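Local coordinates for protein endolysin (Clostridium phage phiCD27, PDB 3QAY) that probably cleaves the amide bond between N-acetylmuramic acid and L-alanine in the cell-wall peptidoglycan of Clostridium difficile, as a zinc-dependent phage amidase, at residues D22-E27 and E153-A158; Y30-A35 and C54-F59; E107-I112 and R123-D128; T118-R123 and E145-D150. One frame throughout, in Å; residues are numbered along the deposited sequence.

Contact 1. Residues D22-E27 and E153-A158. With ZN (zinc ion), chain E.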
loop_
_atom_site.group_PDB
_atom_site.type_symbol
_atom_site.label_atom_id
_atom_site.label_comp_id
_atom_site.label_asym_id
_atom_site.label_seq_id
_atom_site.Cartn_x
_atom_site.Cartn_y
_atom_site.Cartn_z
ATOM N N ASP A 22 4.731 11.436 8.611
ATOM C CA ASP A 22 3.664 12.190 9.266
ATOM C C ASP A 22 3.619 13.611 8.708
ATOM O O ASP A 22 4.615 14.329 8.755
ATOM C CB ASP A 22 3.903 12.237 10.779
ATOM C CG ASP A 22 2.695 12.748 11.549
ATOM O OD1 ASP A 22 1.586 12.226 11.328
ATOM O OD2 ASP A 22 2.858 13.663 12.387
ATOM N N GLY A 23 2.466 14.011 8.178
ATOM C CA GLY A 23 2.291 15.355 7.644
ATOM C C GLY A 23 0.912 15.901 7.955
ATOM O O GLY A 23 0.519 15.974 9.122
ATOM N N VAL A 24 0.165 16.273 6.915
ATOM C CA VAL A 24 -1.226 16.689 7.094
ATOM C C VAL A 24 -2.110 15.496 7.513
ATOM O O VAL A 24 -3.191 15.683 8.067
ATOM C CB VAL A 24 -1.787 17.394 5.839
ATOM C CG1 VAL A 24 -0.953 18.637 5.533
ATOM C CG2 VAL A 24 -1.829 16.444 4.642
ATOM N N VAL A 25 -1.630 14.280 7.261
ATOM C CA VAL A 25 -2.234 13.069 7.805
ATOM C C VAL A 25 -1.117 12.103 8.192
ATOM O O VAL A 25 -0.037 12.124 7.598
ATOM C CB VAL A 25 -3.187 12.402 6.781
ATOM C CG1 VAL A 25 -2.411 11.916 5.553
ATOM C CG2 VAL A 25 -3.987 11.264 7.443
ATOM N N ASN A 26 -1.357 11.277 9.208
ATOM C CA ASN A 26 -0.381 10.260 9.572
ATOM C C ASN A 26 -0.478 9.105 8.588
ATOM O O ASN A 26 -1.570 8.608 8.313
ATOM C CB ASN A 26 -0.586 9.770 11.007
ATOM C CG ASN A 26 0.545 8.880 11.479
ATOM O OD1 ASN A 26 1.592 9.359 11.947
ATOM N ND2 ASN A 26 0.347 7.580 11.363
ATOM N N GLU A 27 0.666 8.691 8.054
ATOM C CA GLU A 27 0.717 7.638 7.046
ATOM C C GLU A 27 0.170 6.320 7.589
ATOM O O GLU A 27 -0.716 5.720 6.985
ATOM C CB GLU A 27 2.151 7.451 6.550
ATOM C CG GLU A 27 2.376 6.192 5.745
ATOM C CD GLU A 27 3.804 6.026 5.283
ATOM O OE1 GLU A 27 4.687 6.807 5.705
ATOM O OE2 GLU A 27 4.044 5.090 4.498
ATOM N N GLU A 153 -3.018 19.297 -0.859
ATOM C CA GLU A 153 -3.818 19.132 -2.067
ATOM C C GLU A 153 -4.066 17.648 -2.341
ATOM O O GLU A 153 -5.189 17.257 -2.645
ATOM C CB GLU A 153 -3.138 19.817 -3.265
ATOM C CG GLU A 153 -3.144 21.362 -3.226
ATOM C CD GLU A 153 -2.352 21.975 -2.066
ATOM O OE1 GLU A 153 -1.347 21.368 -1.606
ATOM O OE2 GLU A 153 -2.739 23.077 -1.611
ATOM N N ASP A 154 -3.021 16.828 -2.212
ATOM C CA ASP A 154 -3.150 15.374 -2.335
ATOM C C ASP A 154 -4.143 14.812 -1.324
ATOM O O ASP A 154 -5.010 14.013 -1.679
ATOM C CB ASP A 154 -1.799 14.662 -2.135
ATOM C CG ASP A 154 -1.032 14.437 -3.432
ATOM O OD1 ASP A 154 -1.401 14.989 -4.483
ATOM O OD2 ASP A 154 -0.031 13.694 -3.397
ATOM N N TYR A 155 -4.004 15.208 -0.064
ATOM C CA TYR A 155 -4.875 14.685 0.988
ATOM C C TYR A 155 -6.328 15.157 0.817
ATOM O O TYR A 155 -7.264 14.403 1.102
ATOM C CB TYR A 155 -4.341 15.062 2.373
ATOM C CG TYR A 155 -5.102 14.450 3.537
ATOM C CD1 TYR A 155 -5.496 13.117 3.523
ATOM C CD2 TYR A 155 -5.397 15.202 4.666
ATOM C CE1 TYR A 155 -6.184 12.559 4.598
ATOM C CE2 TYR A 155 -6.077 14.651 5.740
ATOM C CZ TYR A 155 -6.470 13.334 5.700
ATOM O OH TYR A 155 -7.145 12.797 6.771
ATOM N N ASP A 156 -6.509 16.389 0.345
ATOM C CA ASP A 156 -7.849 16.888 0.006
ATOM C C ASP A 156 -8.489 16.046 -1.103
ATOM O O ASP A 156 -9.680 15.748 -1.044
ATOM C CB ASP A 156 -7.803 18.360 -0.420
ATOM C CG ASP A 156 -7.546 19.305 0.745
ATOM O OD1 ASP A 156 -7.726 18.896 1.911
ATOM O OD2 ASP A 156 -7.171 20.462 0.488
ATOM N N LYS A 157 -7.703 15.665 -2.105
ATOM C CA LYS A 157 -8.190 14.763 -3.154
ATOM C C LYS A 157 -8.591 13.412 -2.570
ATOM O O LYS A 157 -9.626 12.866 -2.933
ATOM C CB LYS A 157 -7.137 14.549 -4.239
ATOM C CG LYS A 157 -6.961 15.714 -5.200
ATOM C CD LYS A 157 -5.761 15.455 -6.103
ATOM C CE LYS A 157 -5.593 16.543 -7.149
ATOM N NZ LYS A 157 -4.424 16.272 -8.011
ATOM N N ALA A 158 -7.774 12.893 -1.655
ATOM C CA ALA A 158 -8.025 11.593 -1.032
ATOM C C ALA A 158 -9.313 11.608 -0.224
ATOM O O ALA A 158 -10.126 10.688 -0.332
ATOM C CB ALA A 158 -6.844 11.189 -0.138
HETATM ZN ZN ZN E . 5.972 4.361 4.193
HETATM O O HOH W 1 -5.569 13.909 9.510
HETATM O O HOH W 2 8.286 3.646 4.033
#

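Contact 2. Residues Y30-A35 and C54-F59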
loop_
_atom_site.group_PDB
_atom_site.type_symbol
_atom_site.label_atom_id
_atom_site.label_comp_id
_atom_site.label_asym_id
_atom_site.label_seq_id
_atom_site.Cartn_x
_atom_site.Cartn_y
_atom_site.Cartn_z
ATOM N N TYR A 30 -3.686 6.454 8.285
ATOM C CA TYR A 30 -4.461 6.452 7.031
ATOM C C TYR A 30 -4.536 5.045 6.445
ATOM O O TYR A 30 -5.621 4.541 6.147
ATOM C CB TYR A 30 -3.885 7.412 5.977
ATOM C CG TYR A 30 -4.736 7.428 4.718
ATOM C CD1 TYR A 30 -5.876 8.213 4.646
ATOM C CD2 TYR A 30 -4.431 6.616 3.630
ATOM C CE1 TYR A 30 -6.675 8.221 3.516
ATOM C CE2 TYR A 30 -5.228 6.608 2.491
ATOM C CZ TYR A 30 -6.346 7.414 2.441
ATOM O OH TYR A 30 -7.146 7.416 1.324
ATOM N N ASN A 31 -3.379 4.407 6.303
ATOM C CA ASN A 31 -3.310 3.082 5.691
ATOM C C ASN A 31 -3.917 1.971 6.552
ATOM O O ASN A 31 -4.443 0.994 6.024
ATOM C CB ASN A 31 -1.864 2.760 5.282
ATOM C CG ASN A 31 -1.394 3.598 4.090
ATOM O OD1 ASN A 31 -0.278 4.127 4.084
ATOM N ND2 ASN A 31 -2.244 3.723 3.085
ATOM N N LYS A 32 -3.876 2.135 7.873
ATOM C CA LYS A 32 -4.627 1.264 8.782
ATOM C C LYS A 32 -6.136 1.341 8.480
ATOM O O LYS A 32 -6.846 0.334 8.556
ATOM C CB LYS A 32 -4.330 1.644 10.244
ATOM C CG LYS A 32 -5.165 0.922 11.293
ATOM C CD LYS A 32 -4.803 1.366 12.704
ATOM C CE LYS A 32 -5.569 0.565 13.756
ATOM N NZ LYS A 32 -5.208 0.985 15.142
ATOM N N SER A 33 -6.613 2.535 8.137
ATOM C CA SER A 33 -8.015 2.748 7.761
ATOM C C SER A 33 -8.341 2.271 6.345
ATOM O O SER A 33 -9.389 1.684 6.125
ATOM C CB SER A 33 -8.398 4.227 7.903
ATOM O OG SER A 33 -8.488 4.593 9.266
ATOM N N LEU A 34 -7.451 2.540 5.392
ATOM C CA LEU A 34 -7.642 2.117 3.993
ATOM C C LEU A 34 -7.625 0.592 3.786
ATOM O O LEU A 34 -8.405 0.055 3.000
ATOM C CB LEU A 34 -6.555 2.736 3.111
ATOM C CG LEU A 34 -6.595 2.365 1.620
ATOM C CD1 LEU A 34 -7.924 2.781 1.015
ATOM C CD2 LEU A 34 -5.419 3.013 0.880
ATOM N N ALA A 35 -6.713 -0.091 4.472
ATOM C CA ALA A 35 -6.467 -1.522 4.238
ATOM C C ALA A 35 -7.740 -2.386 4.220
ATOM O O ALA A 35 -7.946 -3.138 3.272
ATOM C CB ALA A 35 -5.452 -2.069 5.255
ATOM N N CYS A 54 0.936 -4.633 11.739
ATOM C CA CYS A 54 1.793 -4.901 12.883
ATOM C C CYS A 54 1.067 -4.611 14.194
ATOM O O CYS A 54 0.298 -3.654 14.276
ATOM C CB CYS A 54 3.069 -4.065 12.812
ATOM S SG CYS A 54 4.213 -4.630 11.557
ATOM N N PRO A 55 1.302 -5.443 15.221
ATOM C CA PRO A 55 0.795 -5.098 16.536
ATOM C C PRO A 55 1.317 -3.730 16.939
ATOM O O PRO A 55 2.433 -3.362 16.561
ATOM C CB PRO A 55 1.381 -6.182 17.451
ATOM C CG PRO A 55 1.865 -7.255 16.558
ATOM C CD PRO A 55 2.153 -6.647 15.242
ATOM N N GLU A 56 0.504 -2.984 17.682
ATOM C CA GLU A 56 0.895 -1.675 18.189
ATOM C C GLU A 56 1.459 -1.765 19.610
ATOM O O GLU A 56 0.993 -2.566 20.432
ATOM C CB GLU A 56 -0.292 -0.715 18.143
ATOM C CG GLU A 56 -0.760 -0.410 16.726
ATOM C CD GLU A 56 -2.026 0.423 16.668
ATOM O OE1 GLU A 56 -2.531 0.821 17.736
ATOM O OE2 GLU A 56 -2.519 0.683 15.549
ATOM N N LYS A 57 2.469 -0.935 19.877
ATOM C CA LYS A 57 3.119 -0.838 21.187
ATOM C C LYS A 57 3.735 -2.162 21.679
ATOM O O LYS A 57 3.816 -2.420 22.880
ATOM C CB LYS A 57 2.161 -0.216 22.208
ATOM C CG LYS A 57 1.625 1.141 21.735
ATOM C CD LYS A 57 1.104 2.021 22.865
ATOM C CE LYS A 57 0.732 3.409 22.334
ATOM N NZ LYS A 57 0.009 4.243 23.341
ATOM N N GLN A 58 4.192 -2.974 20.727
ATOM C CA GLN A 58 4.843 -4.248 21.012
ATOM C C GLN A 58 6.336 -4.167 20.700
ATOM O O GLN A 58 7.164 -4.573 21.515
ATOM C CB GLN A 58 4.191 -5.368 20.192
ATOM C CG GLN A 58 4.668 -6.777 20.544
ATOM C CD GLN A 58 4.042 -7.854 19.662
ATOM O OE1 GLN A 58 2.825 -8.042 19.655
ATOM N NE2 GLN A 58 4.880 -8.578 18.931
ATOM N N PHE A 59 6.669 -3.626 19.528
ATOM C CA PHE A 59 8.048 -3.609 19.027
ATOM C C PHE A 59 8.966 -2.638 19.755
ATOM O O PHE A 59 8.583 -1.503 20.048
ATOM C CB PHE A 59 8.087 -3.240 17.536
ATOM C CG PHE A 59 7.314 -4.169 16.639
ATOM C CD1 PHE A 59 7.002 -5.471 17.026
ATOM C CD2 PHE A 59 6.920 -3.736 15.377
ATOM C CE1 PHE A 59 6.295 -6.312 16.173
ATOM C CE2 PHE A 59 6.217 -4.574 14.523
ATOM C CZ PHE A 59 5.907 -5.863 14.920
#

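Contact 3. Residues E107-I112 and R123-D128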
loop_
_atom_site.group_PDB
_atom_site.type_symbol
_atom_site.label_atom_id
_atom_site.label_comp_id
_atom_site.label_asym_id
_atom_site.label_seq_id
_atom_site.Cartn_x
_atom_site.Cartn_y
_atom_site.Cartn_z
ATOM N N GLU A 107 3.602 -5.102 -14.315
ATOM C CA GLU A 107 2.278 -5.068 -14.948
ATOM C C GLU A 107 1.240 -4.472 -14.005
ATOM O O GLU A 107 0.517 -3.541 -14.371
ATOM C CB GLU A 107 1.817 -6.464 -15.360
ATOM C CG GLU A 107 2.623 -7.113 -16.464
ATOM C CD GLU A 107 1.962 -8.387 -16.957
ATOM O OE1 GLU A 107 2.396 -9.496 -16.563
ATOM O OE2 GLU A 107 0.980 -8.271 -17.720
ATOM N N TYR A 108 1.165 -5.030 -12.798
ATOM C CA TYR A 108 0.303 -4.494 -11.742
ATOM C C TYR A 108 0.606 -3.020 -11.476
ATOM O O TYR A 108 -0.301 -2.180 -11.488
ATOM C CB TYR A 108 0.487 -5.281 -10.438
ATOM C CG TYR A 108 -0.074 -6.688 -10.444
ATOM C CD1 TYR A 108 -1.419 -6.929 -10.726
ATOM C CD2 TYR A 108 0.727 -7.780 -10.131
ATOM C CE1 TYR A 108 -1.940 -8.219 -10.714
ATOM C CE2 TYR A 108 0.215 -9.074 -10.122
ATOM C CZ TYR A 108 -1.118 -9.287 -10.413
ATOM O OH TYR A 108 -1.625 -10.570 -10.405
ATOM N N ALA A 109 1.882 -2.712 -11.242
ATOM C CA ALA A 109 2.304 -1.356 -10.866
ATOM C C ALA A 109 1.838 -0.289 -11.861
ATOM O O ALA A 109 1.306 0.751 -11.456
ATOM C CB ALA A 109 3.823 -1.296 -10.674
ATOM N N THR A 110 2.005 -0.562 -13.152
ATOM C CA THR A 110 1.656 0.395 -14.211
ATOM C C THR A 110 0.155 0.677 -14.252
ATOM O O THR A 110 -0.270 1.825 -14.374
ATOM C CB THR A 110 2.122 -0.119 -15.591
ATOM O OG1 THR A 110 3.544 -0.329 -15.567
ATOM C CG2 THR A 110 1.779 0.878 -16.691
ATOM N N ARG A 111 -0.646 -0.375 -14.128
ATOM C CA ARG A 111 -2.093 -0.226 -14.148
ATOM C C ARG A 111 -2.599 0.518 -12.909
ATOM O O ARG A 111 -3.449 1.395 -13.025
ATOM C CB ARG A 111 -2.776 -1.587 -14.291
ATOM C CG ARG A 111 -2.523 -2.266 -15.640
ATOM C CD ARG A 111 -3.490 -3.430 -15.871
ATOM N NE ARG A 111 -3.478 -4.383 -14.754
ATOM C CZ ARG A 111 -2.800 -5.532 -14.719
ATOM N NH1 ARG A 111 -2.054 -5.929 -15.750
ATOM N NH2 ARG A 111 -2.879 -6.303 -13.640
ATOM N N ILE A 112 -2.069 0.186 -11.735
ATOM C CA ILE A 112 -2.406 0.919 -10.510
ATOM C C ILE A 112 -2.070 2.402 -10.674
ATOM O O ILE A 112 -2.888 3.276 -10.380
ATOM C CB ILE A 112 -1.652 0.375 -9.287
ATOM C CG1 ILE A 112 -2.139 -1.029 -8.930
ATOM C CG2 ILE A 112 -1.842 1.299 -8.095
ATOM C CD1 ILE A 112 -1.217 -1.765 -8.008
ATOM N N ARG A 123 3.288 9.522 -11.025
ATOM C CA ARG A 123 4.753 9.561 -10.923
ATOM C C ARG A 123 5.415 8.364 -11.607
ATOM O O ARG A 123 6.618 8.384 -11.848
ATOM C CB ARG A 123 5.201 9.634 -9.455
ATOM C CG ARG A 123 4.690 10.869 -8.713
ATOM C CD ARG A 123 4.860 10.745 -7.199
ATOM N NE ARG A 123 6.264 10.709 -6.786
ATOM C CZ ARG A 123 7.059 11.771 -6.660
ATOM N NH1 ARG A 123 6.612 13.000 -6.913
ATOM N NH2 ARG A 123 8.323 11.600 -6.281
ATOM N N GLY A 124 4.633 7.325 -11.894
ATOM C CA GLY A 124 5.111 6.143 -12.620
ATOM C C GLY A 124 5.492 4.968 -11.725
ATOM O O GLY A 124 5.784 5.142 -10.544
ATOM N N ALA A 125 5.469 3.767 -12.302
ATOM C CA ALA A 125 5.933 2.556 -11.626
ATOM C C ALA A 125 7.456 2.567 -11.574
ATOM O O ALA A 125 8.107 2.949 -12.542
ATOM C CB ALA A 125 5.451 1.321 -12.365
ATOM N N LYS A 126 8.025 2.147 -10.448
ATOM C CA LYS A 126 9.473 2.226 -10.250
ATOM C C LYS A 126 10.020 0.926 -9.687
ATOM O O LYS A 126 9.483 0.387 -8.723
ATOM C CB LYS A 126 9.819 3.385 -9.310
ATOM C CG LYS A 126 9.312 4.731 -9.799
ATOM C CD LYS A 126 9.643 5.847 -8.831
ATOM C CE LYS A 126 9.074 7.173 -9.319
ATOM N NZ LYS A 126 9.601 8.309 -8.514
ATOM N N LEU A 127 11.082 0.422 -10.307
ATOM C CA LEU A 127 11.755 -0.784 -9.850
ATOM C C LEU A 127 12.605 -0.451 -8.628
ATOM O O LEU A 127 13.372 0.514 -8.654
ATOM C CB LEU A 127 12.642 -1.346 -10.963
ATOM C CG LEU A 127 13.467 -2.601 -10.654
ATOM C CD1 LEU A 127 12.570 -3.804 -10.433
ATOM C CD2 LEU A 127 14.468 -2.864 -11.773
ATOM N N ASP A 128 12.441 -1.230 -7.557
ATOM C CA ASP A 128 13.314 -1.137 -6.390
ATOM C C ASP A 128 13.518 -2.522 -5.785
ATOM O O ASP A 128 12.624 -3.062 -5.141
ATOM C CB ASP A 128 12.751 -0.169 -5.342
ATOM C CG ASP A 128 13.760 0.160 -4.241
ATOM O OD1 ASP A 128 14.843 -0.461 -4.212
ATOM O OD2 ASP A 128 13.468 1.036 -3.393
#

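Contact 4. Residues T118-R123 and E145-D150. With PO4 (phosphate ion), chain H.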
loop_
_atom_site.group_PDB
_atom_site.type_symbol
_atom_site.label_atom_id
_atom_site.label_comp_id
_atom_site.label_asym_id
_atom_site.label_seq_id
_atom_site.Cartn_x
_atom_site.Cartn_y
_atom_site.Cartn_z
ATOM N N THR A 118 -5.590 9.098 -12.683
ATOM C CA THR A 118 -6.824 9.781 -13.048
ATOM C C THR A 118 -7.196 10.905 -12.066
ATOM O O THR A 118 -7.982 11.800 -12.404
ATOM C CB THR A 118 -7.982 8.770 -13.119
ATOM O OG1 THR A 118 -9.029 9.292 -13.947
ATOM C CG2 THR A 118 -8.515 8.471 -11.728
ATOM N N VAL A 119 -6.636 10.846 -10.855
ATOM C CA VAL A 119 -6.904 11.824 -9.794
ATOM C C VAL A 119 -5.630 12.527 -9.301
ATOM O O VAL A 119 -5.620 13.743 -9.105
ATOM C CB VAL A 119 -7.584 11.137 -8.599
ATOM C CG1 VAL A 119 -7.775 12.112 -7.451
ATOM C CG2 VAL A 119 -8.920 10.530 -9.045
ATOM N N PHE A 120 -4.570 11.751 -9.101
ATOM C CA PHE A 120 -3.280 12.267 -8.661
ATOM C C PHE A 120 -2.304 12.391 -9.832
ATOM O O PHE A 120 -2.570 11.908 -10.936
ATOM C CB PHE A 120 -2.673 11.316 -7.623
ATOM C CG PHE A 120 -3.545 11.091 -6.428
ATOM C CD1 PHE A 120 -3.523 11.979 -5.365
ATOM C CD2 PHE A 120 -4.394 9.993 -6.366
ATOM C CE1 PHE A 120 -4.336 11.783 -4.264
ATOM C CE2 PHE A 120 -5.209 9.787 -5.264
ATOM C CZ PHE A 120 -5.181 10.682 -4.210
ATOM N N LYS A 121 -1.166 13.029 -9.581
ATOM C CA LYS A 121 -0.066 13.010 -10.542
ATOM C C LYS A 121 0.462 11.580 -10.663
ATOM O O LYS A 121 0.782 10.957 -9.652
ATOM C CB LYS A 121 1.059 13.933 -10.077
ATOM C CG LYS A 121 2.307 13.899 -10.951
ATOM C CD LYS A 121 3.433 14.681 -10.303
ATOM C CE LYS A 121 4.606 14.846 -11.241
ATOM N NZ LYS A 121 4.356 15.897 -12.271
ATOM N N ASN A 122 0.542 11.061 -11.887
ATOM C CA ASN A 122 1.129 9.740 -12.115
ATOM C C ASN A 122 2.650 9.856 -12.145
ATOM O O ASN A 122 3.225 10.245 -13.158
ATOM C CB ASN A 122 0.611 9.124 -13.423
ATOM C CG ASN A 122 1.068 7.682 -13.621
ATOM O OD1 ASN A 122 1.983 7.194 -12.946
ATOM N ND2 ASN A 122 0.425 6.990 -14.555
ATOM N N ARG A 123 3.288 9.522 -11.025
ATOM C CA ARG A 123 4.753 9.561 -10.923
ATOM C C ARG A 123 5.415 8.364 -11.607
ATOM O O ARG A 123 6.618 8.384 -11.848
ATOM C CB ARG A 123 5.201 9.634 -9.455
ATOM C CG ARG A 123 4.690 10.869 -8.713
ATOM C CD ARG A 123 4.860 10.745 -7.199
ATOM N NE ARG A 123 6.264 10.709 -6.786
ATOM C CZ ARG A 123 7.059 11.771 -6.660
ATOM N NH1 ARG A 123 6.612 13.000 -6.913
ATOM N NH2 ARG A 123 8.323 11.600 -6.281
ATOM N N GLU A 145 2.564 3.685 -2.964
ATOM C CA GLU A 145 2.628 4.998 -2.347
ATOM C C GLU A 145 1.485 5.815 -2.960
ATOM O O GLU A 145 1.669 6.484 -3.982
ATOM C CB GLU A 145 3.986 5.652 -2.632
ATOM C CG GLU A 145 5.190 4.822 -2.161
ATOM C CD GLU A 145 5.861 5.366 -0.907
ATOM O OE1 GLU A 145 5.537 6.490 -0.477
ATOM O OE2 GLU A 145 6.738 4.669 -0.361
ATOM N N SER A 146 0.315 5.745 -2.326
ATOM C CA SER A 146 -0.944 6.246 -2.913
ATOM C C SER A 146 -0.941 7.742 -3.207
ATOM O O SER A 146 -1.430 8.173 -4.258
ATOM C CB SER A 146 -2.129 5.925 -1.993
ATOM O OG SER A 146 -2.388 4.532 -1.941
ATOM N N PHE A 147 -0.428 8.519 -2.258
ATOM C CA PHE A 147 -0.295 9.971 -2.381
ATOM C C PHE A 147 0.629 10.476 -1.266
ATOM O O PHE A 147 1.058 9.682 -0.425
ATOM C CB PHE A 147 -1.664 10.670 -2.313
ATOM C CG PHE A 147 -2.432 10.405 -1.041
ATOM C CD1 PHE A 147 -2.223 11.185 0.094
ATOM C CD2 PHE A 147 -3.366 9.381 -0.978
ATOM C CE1 PHE A 147 -2.923 10.936 1.267
ATOM C CE2 PHE A 147 -4.071 9.131 0.186
ATOM C CZ PHE A 147 -3.850 9.906 1.308
ATOM N N PHE A 148 0.935 11.775 -1.261
ATOM C CA PHE A 148 1.840 12.351 -0.256
ATOM C C PHE A 148 1.097 12.762 1.015
ATOM O O PHE A 148 0.161 13.557 0.977
ATOM C CB PHE A 148 2.621 13.539 -0.832
ATOM C CG PHE A 148 3.799 13.135 -1.682
ATOM C CD1 PHE A 148 5.100 13.411 -1.276
ATOM C CD2 PHE A 148 3.607 12.456 -2.876
ATOM C CE1 PHE A 148 6.189 13.036 -2.060
ATOM C CE2 PHE A 148 4.694 12.068 -3.663
ATOM C CZ PHE A 148 5.985 12.362 -3.252
ATOM N N CYS A 149 1.524 12.223 2.150
ATOM C CA CYS A 149 0.893 12.548 3.429
ATOM C C CYS A 149 1.258 13.951 3.936
ATOM O O CYS A 149 0.677 14.422 4.915
ATOM C CB CYS A 149 1.252 11.501 4.481
ATOM S SG CYS A 149 2.913 11.682 5.140
ATOM N N ASP A 150 2.209 14.613 3.274
ATOM C CA ASP A 150 2.639 15.962 3.662
ATOM C C ASP A 150 2.242 17.024 2.626
ATOM O O ASP A 150 2.765 18.136 2.644
ATOM C CB ASP A 150 4.155 15.987 3.924
ATOM C CG ASP A 150 4.982 15.642 2.691
ATOM O OD1 ASP A 150 4.412 15.140 1.693
ATOM O OD2 ASP A 150 6.213 15.867 2.720
HETATM P P PO4 H . 1.994 15.202 -15.134
HETATM O O1 PO4 H . 1.903 15.920 -13.807
HETATM O O2 PO4 H . 2.279 16.206 -16.235
HETATM O O3 PO4 H . 3.079 14.153 -15.117
HETATM O O4 PO4 H . 0.664 14.542 -15.411
#

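Contact 1. Residues D22-E27 and E153-A158
Tyr155 lies with one ring face against Val25, and it is the branch point of the valine, not a methyl, that sits nearest the ring centre: Val25 CB is 3.7 Å from the centroid of the Tyr155 ring and 16° off its normal, a CH-pi contact. The two side chains cross at about a right angle. Val25 CG1 lies over the ring near CD1, and Val25 CG2 out past the rim, 3.6 Å from Tyr155 OH. Val24 meets the root of the tyrosine, its CG2 lying 3.7 Å from Tyr155 CB as the two side chains slide past each other in opposite directions. With CG anti to the backbone N (chi1 -174°), Tyr155 reaches from helix 152-175 across to the loop that follows strand 3-8. That loop leads into helix 27-44 of the amidase fold: Asn26 is the N-cap, and Glu27, the first helical residue, binds the zinc ion through OE2 at 2.1 Å, with His10 and His85. Glu27 OE1 accepts a hydrogen bond from Ala21 N, which steadies the carboxylate. At the surface, a water donates to Val24 O at 3.3 Å and makes a weak hydrogen bond with Tyr155 OH.

Contact 2. Residues Y30-A35 and C54-F59
Lys32 and Glu56 reach for each other from opposite directions and join in a salt bridge, Lys32 NZ to Glu56 OE2 at 2.7 Å. Each side chain is stretched out beyond CG, which lets them span backbones whose nearest CA atoms, Lys32 CA and Cys54 CA, are 9.8 Å apart. In Lys32, CG anti to the backbone N (chi1 173°) directs the extended chain from helix 27-44 toward the loop after strand 48-52. The ammonium approaches OE2 on the syn side of the carboxylate, 26° out of its plane. The bridge is lopsided: Glu56 OE1 stays 3.7 Å from Lys32 NZ, while the last methylenes of the lysine lie alongside OE2, with Lys32 CE 3.5 Å from Glu56 OE2. Tyr28, one helical turn before Lys32, also gives its hydroxyl to a hydrogen bond with Glu56 OE2, so two residues of the helix hold one carboxylate oxygen. Farther along the loop, Phe59 packs on helix 64-75. With a cation and a phenol both on OE2, negative charge would probably be drawn to that oxygen and the glutamate kept ionised, tying helix and loop by charge at the partly exposed surface.

Contact 3. Residues E107-I112 and R123-D128
The beta-alpha-beta unit made of strand 96-100, helix 103-116 and strand 122-127 closes here, where the helix lies against the second of its two strands. Ala109 and Ala125 meet methyl to methyl, Ala109 CB to Ala125 CB at 3.5 Å. With such small side chains the backbones come close, Ala109 CA lying 5.4 Å from Ala125 CA. The Ala125 methyl also reaches the helix backbone, 4.0 Å from both Ala109 C and Thr110 N, so it rests on the peptide that links the two helical residues. Thr110 flanks this methyl, with its OG1 4.1 Å from Ala125 CB. That hydroxyl is turned to the helix itself: OG1 stands anti to the carbonyl carbon (chi1 -59°) and hydrogen-bonds Leu106 O one turn back. Strand 122-127 is the outermost strand on its side of the mixed sheet and pairs in parallel with strand 96-100, whose Val98 also packs against Ala109 and Ile112 of the helix. Along the strand, the CB of Lys126 points away from the helix, and its ammonium forms a salt bridge with Glu97, a partner it has in common with Arg123.

Contact 4. Residues T118-R123 and E145-D150
Aromatic packing makes up the buried half of this contact. The Phe120 and Phe147 rings are nearly parallel, 10° between planes, yet slid so far apart that they barely overlap, with 5.6 Å between the Phe120 and Phe147 centroids. The closest touch is therefore made by a ring carbon and a methylene: Phe120 CE1 is 3.5 Å from Phe147 CB. Phe147 CG sits between its backbone N and carbonyl carbon (chi1 59°), an arrangement that leaves CB facing Phe120 while the ring leads away toward helix 152-175, packing on Ala158, and meets Tyr30 edge-to-face. One further partner of Phe120 is polar: Ser146 O lies over the centre of one ring face, 4.1 Å from Phe120 CD2, and hydrogen-bonds Ser96 OG.

These residues lie where strand 140-148, a central strand of the amidase sheet, turns a corner at Phe147, and where the chain from helix 103-116 enters edge strand 122-127; the short runs 120-123 and 146-148 lie roughly perpendicular.

The second kind of contact sets a cation against an aromatic edge. Phe148 CZ stands over the centre of the Arg123 guanidinium, 3.6 Å from Arg123 CZ, and the planes are 68° apart, so the ring presents its edge to the guanidinium face. Two nitrogens of Arg123 are held elsewhere, NE in a salt bridge with Glu97 and NH1 on Lys94 O.

At the surface, Lys121 NZ donates to O1 of a phosphate ion, probably from the crystallisation liquor, at 2.9 Å.

Overall arrangement
Along the chain, contact 1 spans all the others: contact 2 closes first, then contacts 3 and 4 interlock, sharing Arg123 and strand 122-127. Contacts 2 and 3 lie on opposite sides of the molecule, centres about 24 Å apart, and do not touch. Contacts 1 and 4 are neighbours, about 10 Å between centres, since strand 140-148 is followed, after a short turn, by helix 152-175; Asp154 OD2 with Phe148 N and Lys157 NZ with Val119 O join them. Tyr30 of contact 2 packs on Val25 and Ala158 of contact 1 and on Phe147 of contact 4. The sheet and its helices thus connect the zinc-ligand end of helix 27-44 to the edge strand in one amidase domain.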